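Local coordinates for uncharacterized protein (Bacteroides eggerthii, PDB 4FTD) that is of unknown function but carries a six-bladed beta-propeller and an immunoglobulin-like domain, and may act in carbohydrate metabolism, at residues G209-P214 / A241-G246; N266-F271 / S294-V299; L272-S277 / G285-L290. One frame throughout, in Å; residues are numbered along the deposited sequence.

How the interactions relate
The three propeller contacts centre on the sheet of strands 250-253 to 281-291 and reach the blades before and after it. Interaction 1 comes first along the chain and joins loop 209-214 of one blade to the link into the next. The two segments of interaction 3 then fall between those of interaction 2. Both use strand 270-277; interaction 3 is its hairpin with strand 281-291. Their centres lie about 13 to 17 Å apart. Glu270 OE2 probably accepts hydrogen bonds from Gly242 N and His245 NE2, and Phe271 O one from Leu290 N. Leu272 packs on Ala241 and His245. The contacts thus touch one another and tie this blade to the connections on both sides of it.

Interaction 1 of 3, residues G209-P214 / A241-G246; sequences GGKVSP and AGNRHG
Lys211 turns its CG away from the carbonyl carbon, beside the backbone N (chi1 -57°), and bends again at chi2 (-55°). Beyond that bend the chain runs extended and carries the ammonium group across to the backbone carbonyls of Ala241 and Gly242. Asn243 has a similar first torsion, and its side chain crosses that of Lys211 at a slant. Lys211 NZ makes a weak hydrogen bond to Gly242 O at 3.1 Å. It also lies 2.6 Å from Ala241 O. The Lys211 CE methylene passes 3.8 Å from Asn243 OD1. A water joins the two side chains by weak bonds, accepting from Lys211 NZ and donating to Asn243 OD1. Beside the lysine the backbones meet directly: Gly210 CA approaches Asn243 O at 3.1 Å in a CA-H...O contact. Gly210 also opens a type I turn, closed by Ser213 N bonding to Gly210 O at 3.1 Å. The guanidinium of Arg244 leads away from the contact to a salt bridge with Asp247. With an alanine in place of Lys211, the carbonyls of Ala241 and Gly242 would probably lose their nearby positive charge, and the water one of its holders. The contact therefore sets a cationic tip against partly negative carbonyl oxygens at the surface, so the loop of one blade meets the link into the next through weak polar contacts.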
# COMPACT_ATOMS: atom_id res chain seq x y z
N GLY A 209 0.77 -11.25 30.85
CA GLY A 209 1.26 -12.63 30.88
C GLY A 209 0.40 -13.68 31.59
O GLY A 209 0.78 -14.82 31.66
N GLY A 210 -0.76 -13.30 32.13
CA GLY A 210 -1.65 -14.28 32.77
C GLY A 210 -2.91 -13.56 33.13
O GLY A 210 -3.01 -12.36 32.91
N LYS A 211 -3.83 -14.27 33.76
CA LYS A 211 -5.15 -13.76 34.11
C LYS A 211 -5.12 -12.55 35.02
O LYS A 211 -6.04 -11.73 35.00
CB LYS A 211 -6.00 -14.84 34.84
CG LYS A 211 -6.21 -16.17 34.09
CD LYS A 211 -6.80 -15.97 32.69
CE LYS A 211 -7.37 -17.27 32.14
NZ LYS A 211 -8.25 -16.97 30.99
N VAL A 212 -4.10 -12.51 35.87
CA VAL A 212 -3.95 -11.50 36.89
C VAL A 212 -3.04 -10.33 36.43
O VAL A 212 -3.06 -9.23 37.04
CB VAL A 212 -3.42 -12.23 38.17
CG1 VAL A 212 -2.10 -12.96 37.88
CG2 VAL A 212 -3.31 -11.24 39.30
N SER A 213 -2.35 -10.49 35.30
CA SER A 213 -1.44 -9.43 34.81
C SER A 213 -2.25 -8.28 34.15
O SER A 213 -2.99 -8.54 33.21
CB SER A 213 -0.50 -10.07 33.80
OG SER A 213 0.41 -9.13 33.30
N PRO A 214 -2.08 -7.02 34.60
CA PRO A 214 -2.83 -5.92 34.00
C PRO A 214 -2.65 -5.82 32.47
O PRO A 214 -1.53 -5.88 31.96
CB PRO A 214 -2.28 -4.68 34.68
CG PRO A 214 -1.76 -5.17 36.01
CD PRO A 214 -1.19 -6.52 35.69
N ALA A 241 -11.59 -16.22 27.81
CA ALA A 241 -10.32 -15.63 27.39
C ALA A 241 -9.20 -16.61 27.69
O ALA A 241 -9.30 -17.39 28.60
CB ALA A 241 -10.05 -14.29 28.09
N GLY A 242 -8.12 -16.52 26.91
CA GLY A 242 -6.91 -17.29 27.17
C GLY A 242 -5.99 -16.65 28.18
O GLY A 242 -6.34 -15.69 28.91
N ASN A 243 -4.77 -17.15 28.21
CA ASN A 243 -3.80 -16.80 29.24
C ASN A 243 -3.07 -15.51 29.06
O ASN A 243 -2.99 -14.69 29.98
CB ASN A 243 -2.77 -17.93 29.42
CG ASN A 243 -3.38 -19.12 30.10
OD1 ASN A 243 -4.09 -18.96 31.09
ND2 ASN A 243 -3.15 -20.32 29.57
N ARG A 244 -2.51 -15.34 27.87
CA ARG A 244 -1.61 -14.23 27.60
C ARG A 244 -2.07 -13.39 26.41
O ARG A 244 -2.28 -13.95 25.33
CB ARG A 244 -0.21 -14.80 27.41
CG ARG A 244 0.78 -13.83 26.77
CD ARG A 244 2.20 -14.39 26.90
NE ARG A 244 3.10 -13.76 25.94
CZ ARG A 244 4.42 -13.63 26.10
NH1 ARG A 244 5.04 -14.12 27.17
NH2 ARG A 244 5.14 -13.08 25.16
N HIS A 245 -2.19 -12.06 26.60
CA HIS A 245 -2.62 -11.10 25.54
C HIS A 245 -1.68 -9.95 25.41
O HIS A 245 -1.04 -9.56 26.38
CB HIS A 245 -3.99 -10.57 25.87
CG HIS A 245 -5.01 -11.65 25.96
ND1 HIS A 245 -5.26 -12.35 27.13
CD2 HIS A 245 -5.83 -12.17 25.01
CE1 HIS A 245 -6.21 -13.24 26.89
NE2 HIS A 245 -6.56 -13.16 25.61
N GLY A 246 -1.59 -9.40 24.21
CA GLY A 246 -0.73 -8.25 23.96
C GLY A 246 0.47 -8.54 23.10
O GLY A 246 1.25 -7.65 22.84
O HOH W 1 -7.21 -19.69 30.06

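Interaction 2 of 3, residues N266-F271 / S294-V299; sequences NAATEF and SDATMV
The turn that enters strand 270-277 of a propeller blade rests here on a short 3-10 segment, 294-296, and the ST turn that follows it. Ala268 is the main point of contact. Its CB points at the other segment and lies 3.6 Å from Thr297 N, with Ala296 CB further off at 4.5 Å. No hydrogen bond crosses between the two segments. The turn at Thr297 is braced from within: Thr297 OG1 donates to Ala296 O at 2.6 Å, meeting it from the side of the carbonyl (C=O...donor angle 108°), and accepts from Val299 N at 3.1 Å. Selenomethionine Met298 holds its CG between the backbone N and the carbonyl carbon (chi1 61°) and bends at chi3 (-77°). Together these lay its side chain alongside that of Asn266, pointing the same way, with Met298 SE 3.8 Å from Asn266 ND2. That amide nitrogen has its hydrogen-bond partner in Asp247. Around the contact, Asp295 forms a salt bridge with Arg317, and Ala296 packs on Val318 of strand 318-323. Segment 294-299 leads from this blade into strand 300-304 of the next, on which Phe271 also packs.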
# COMPACT_ATOMS: atom_id res chain seq x y z
N ASN A 266 -1.60 -15.57 23.04
CA ASN A 266 -0.33 -16.15 22.64
C ASN A 266 -0.54 -17.56 22.06
O ASN A 266 0.06 -17.88 21.04
CB ASN A 266 0.65 -16.17 23.80
CG ASN A 266 1.98 -16.74 23.40
OD1 ASN A 266 2.18 -17.93 23.48
ND2 ASN A 266 2.86 -15.90 22.93
N ALA A 267 -1.44 -18.33 22.66
CA ALA A 267 -1.72 -19.72 22.21
C ALA A 267 -2.54 -19.79 20.91
O ALA A 267 -2.75 -20.85 20.37
CB ALA A 267 -2.37 -20.53 23.35
N ALA A 268 -3.04 -18.66 20.42
CA ALA A 268 -3.85 -18.59 19.18
C ALA A 268 -5.15 -19.40 19.32
O ALA A 268 -5.53 -20.15 18.42
CB ALA A 268 -3.04 -19.04 17.95
N THR A 269 -5.80 -19.29 20.48
CA THR A 269 -7.13 -19.88 20.70
C THR A 269 -8.23 -18.86 20.43
O THR A 269 -9.35 -19.23 20.12
CB THR A 269 -7.34 -20.45 22.11
OG1 THR A 269 -7.25 -19.38 23.06
CG2 THR A 269 -6.31 -21.58 22.44
N GLU A 270 -7.94 -17.57 20.59
CA GLU A 270 -8.96 -16.55 20.43
C GLU A 270 -8.39 -15.20 20.17
O GLU A 270 -7.19 -15.00 20.22
CB GLU A 270 -9.84 -16.50 21.72
CG GLU A 270 -9.11 -16.49 23.10
CD GLU A 270 -8.65 -15.10 23.59
OE1 GLU A 270 -8.84 -14.11 22.86
OE2 GLU A 270 -8.10 -14.98 24.73
N PHE A 271 -9.30 -14.26 19.90
CA PHE A 271 -9.06 -12.84 19.92
C PHE A 271 -10.01 -12.21 20.92
O PHE A 271 -11.15 -12.61 21.02
CB PHE A 271 -9.39 -12.21 18.57
CG PHE A 271 -8.34 -12.41 17.52
CD1 PHE A 271 -8.43 -13.44 16.63
CD2 PHE A 271 -7.28 -11.54 17.42
CE1 PHE A 271 -7.48 -13.62 15.67
CE2 PHE A 271 -6.32 -11.71 16.46
CZ PHE A 271 -6.42 -12.75 15.58
N SER A 294 -4.91 -22.31 15.93
CA SER A 294 -3.48 -22.39 16.26
C SER A 294 -2.59 -21.94 15.10
O SER A 294 -1.57 -21.33 15.35
CB SER A 294 -3.07 -23.78 16.75
OG SER A 294 -3.19 -24.64 15.67
N ASP A 295 -3.02 -22.17 13.86
CA ASP A 295 -2.26 -21.75 12.68
C ASP A 295 -2.10 -20.24 12.53
O ASP A 295 -1.26 -19.81 11.75
CB ASP A 295 -2.85 -22.28 11.40
CG ASP A 295 -2.45 -23.75 11.10
OD1 ASP A 295 -1.37 -24.22 11.54
OD2 ASP A 295 -3.21 -24.42 10.40
N ALA A 296 -2.93 -19.44 13.20
CA ALA A 296 -2.75 -17.98 13.23
C ALA A 296 -1.44 -17.63 13.91
O ALA A 296 -0.76 -16.69 13.49
CB ALA A 296 -3.90 -17.28 13.95
N THR A 297 -1.12 -18.38 14.96
CA THR A 297 0.01 -18.13 15.87
C THR A 297 -0.15 -16.80 16.62
O THR A 297 -1.17 -16.10 16.53
CB THR A 297 1.42 -18.17 15.16
OG1 THR A 297 1.63 -16.93 14.46
CG2 THR A 297 1.54 -19.38 14.20
N MSE A 298 0.88 -16.45 17.39
CA MSE A 298 0.92 -15.15 18.04
C MSE A 298 1.14 -13.96 17.10
O MSE A 298 0.93 -12.82 17.54
CB MSE A 298 2.04 -15.13 19.07
CG MSE A 298 3.43 -15.37 18.43
SE MSE A 298 4.77 -15.03 19.73
CE MSE A 298 4.77 -13.13 19.73
N VAL A 299 1.62 -14.22 15.86
CA VAL A 299 1.84 -13.21 14.81
C VAL A 299 0.68 -13.28 13.84
O VAL A 299 0.66 -14.07 12.90
CB VAL A 299 3.20 -13.36 14.09
CG1 VAL A 299 3.48 -12.14 13.17
CG2 VAL A 299 4.31 -13.56 15.14

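Interaction 3 of 3, residues L272-S277 / G285-L290; sequences LKVPIS and GNIKVL
Lys273 and Lys288 form an antiparallel hydrogen-bonded pair. Lys273 N donates to Lys288 O at 2.8 Å, almost straight (173° at the hydrogen) and nearly along the C=O axis. The return bond from Lys288 N to Lys273 O is longer, 3.1 Å, and its donor is tilted 21° from the carbonyl plane. CA-H...O contacts flank the pair: Leu272 CA lies 3.4 Å from Lys288 O, and Ile287 CA reaches Lys273 O. On one face Leu272 and Val289 run side by side, with Leu272 CD2 3.7 Å from Val289 CG2. On the other, a first torsion of 180° carries the chain of Lys273 across that of Leu290, with Lys273 CB 3.8 Å from Leu290 CD1. Further along, the ring of Pro275 meets the backbone of Asn286, Pro275 CG lying 3.4 Å from Asn286 O. The ammonium of Lys273 forms a salt bridge with Glu325 and a cation-pi contact with Phe260. These strands are the outer hairpin of the blade, 281-291 being its edge. Strand 259-264 pairs with 270-277 on its other side, and Ile287 packs on Ile233 of strand 228-233, in the preceding blade.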
# COMPACT_ATOMS: atom_id res chain seq x y z
N LEU A 272 -9.52 -11.23 21.65
CA LEU A 272 -10.34 -10.29 22.41
C LEU A 272 -10.63 -9.16 21.44
O LEU A 272 -9.72 -8.59 20.89
CB LEU A 272 -9.59 -9.72 23.62
CG LEU A 272 -9.18 -10.79 24.65
CD1 LEU A 272 -8.55 -10.13 25.88
CD2 LEU A 272 -10.36 -11.71 25.05
N LYS A 273 -11.91 -8.92 21.16
CA LYS A 273 -12.38 -7.78 20.36
C LYS A 273 -12.80 -6.68 21.34
O LYS A 273 -13.84 -6.78 21.97
CB LYS A 273 -13.56 -8.18 19.45
CG LYS A 273 -14.05 -7.01 18.62
CD LYS A 273 -14.98 -7.40 17.50
CE LYS A 273 -16.39 -7.64 17.99
NZ LYS A 273 -17.35 -7.35 16.90
N VAL A 274 -12.02 -5.63 21.44
CA VAL A 274 -12.20 -4.56 22.45
C VAL A 274 -12.81 -3.31 21.79
O VAL A 274 -12.16 -2.70 20.97
CB VAL A 274 -10.87 -4.23 23.09
CG1 VAL A 274 -11.02 -3.13 24.16
CG2 VAL A 274 -10.26 -5.49 23.73
N PRO A 275 -14.07 -2.96 22.12
CA PRO A 275 -14.63 -1.78 21.43
C PRO A 275 -14.11 -0.46 21.99
O PRO A 275 -13.85 -0.35 23.18
CB PRO A 275 -16.14 -1.86 21.70
CG PRO A 275 -16.35 -3.25 22.25
CD PRO A 275 -15.07 -3.62 22.96
N ILE A 276 -13.96 0.52 21.09
CA ILE A 276 -13.50 1.85 21.45
C ILE A 276 -14.40 2.85 20.73
O ILE A 276 -14.79 2.61 19.61
CB ILE A 276 -11.98 2.02 21.16
CG1 ILE A 276 -11.48 3.40 21.63
CG2 ILE A 276 -11.67 1.92 19.70
CD1 ILE A 276 -10.00 3.45 21.95
N SER A 277 -14.77 3.92 21.43
CA SER A 277 -15.56 5.01 20.89
C SER A 277 -15.03 6.34 21.39
O SER A 277 -14.44 6.44 22.46
CB SER A 277 -17.04 4.90 21.27
OG SER A 277 -17.15 4.85 22.68
N GLY A 285 -17.80 -3.70 29.10
CA GLY A 285 -18.96 -4.58 29.06
C GLY A 285 -19.23 -5.24 27.71
O GLY A 285 -20.02 -6.16 27.65
N ASN A 286 -18.59 -4.78 26.63
CA ASN A 286 -18.80 -5.40 25.32
C ASN A 286 -17.57 -6.00 24.67
O ASN A 286 -17.54 -6.18 23.44
CB ASN A 286 -19.52 -4.44 24.38
CG ASN A 286 -20.98 -4.40 24.66
OD1 ASN A 286 -21.64 -5.44 24.63
ND2 ASN A 286 -21.50 -3.23 24.96
N ILE A 287 -16.57 -6.35 25.48
CA ILE A 287 -15.43 -7.11 24.97
C ILE A 287 -15.99 -8.46 24.59
O ILE A 287 -16.69 -9.06 25.38
CB ILE A 287 -14.31 -7.29 25.99
CG1 ILE A 287 -13.67 -5.91 26.29
CG2 ILE A 287 -13.29 -8.32 25.47
CD1 ILE A 287 -12.73 -5.89 27.46
N LYS A 288 -15.68 -8.90 23.38
CA LYS A 288 -16.09 -10.20 22.88
C LYS A 288 -14.86 -11.10 22.71
O LYS A 288 -13.77 -10.63 22.35
CB LYS A 288 -16.78 -10.09 21.52
CG LYS A 288 -18.00 -9.20 21.41
CD LYS A 288 -19.17 -9.61 22.30
CE LYS A 288 -20.38 -8.71 22.01
NZ LYS A 288 -21.18 -8.48 23.24
N VAL A 289 -15.04 -12.39 22.96
CA VAL A 289 -14.00 -13.40 22.78
C VAL A 289 -14.36 -14.12 21.49
O VAL A 289 -15.44 -14.70 21.40
CB VAL A 289 -13.96 -14.38 23.97
CG1 VAL A 289 -13.02 -15.54 23.69
CG2 VAL A 289 -13.57 -13.60 25.26
N LEU A 290 -13.51 -14.05 20.47
CA LEU A 290 -13.79 -14.62 19.15
C LEU A 290 -12.90 -15.80 18.89
O LEU A 290 -11.75 -15.75 19.24
CB LEU A 290 -13.56 -13.57 18.07
CG LEU A 290 -14.30 -12.24 18.25
CD1 LEU A 290 -13.82 -11.23 17.20
CD2 LEU A 290 -15.82 -12.43 18.23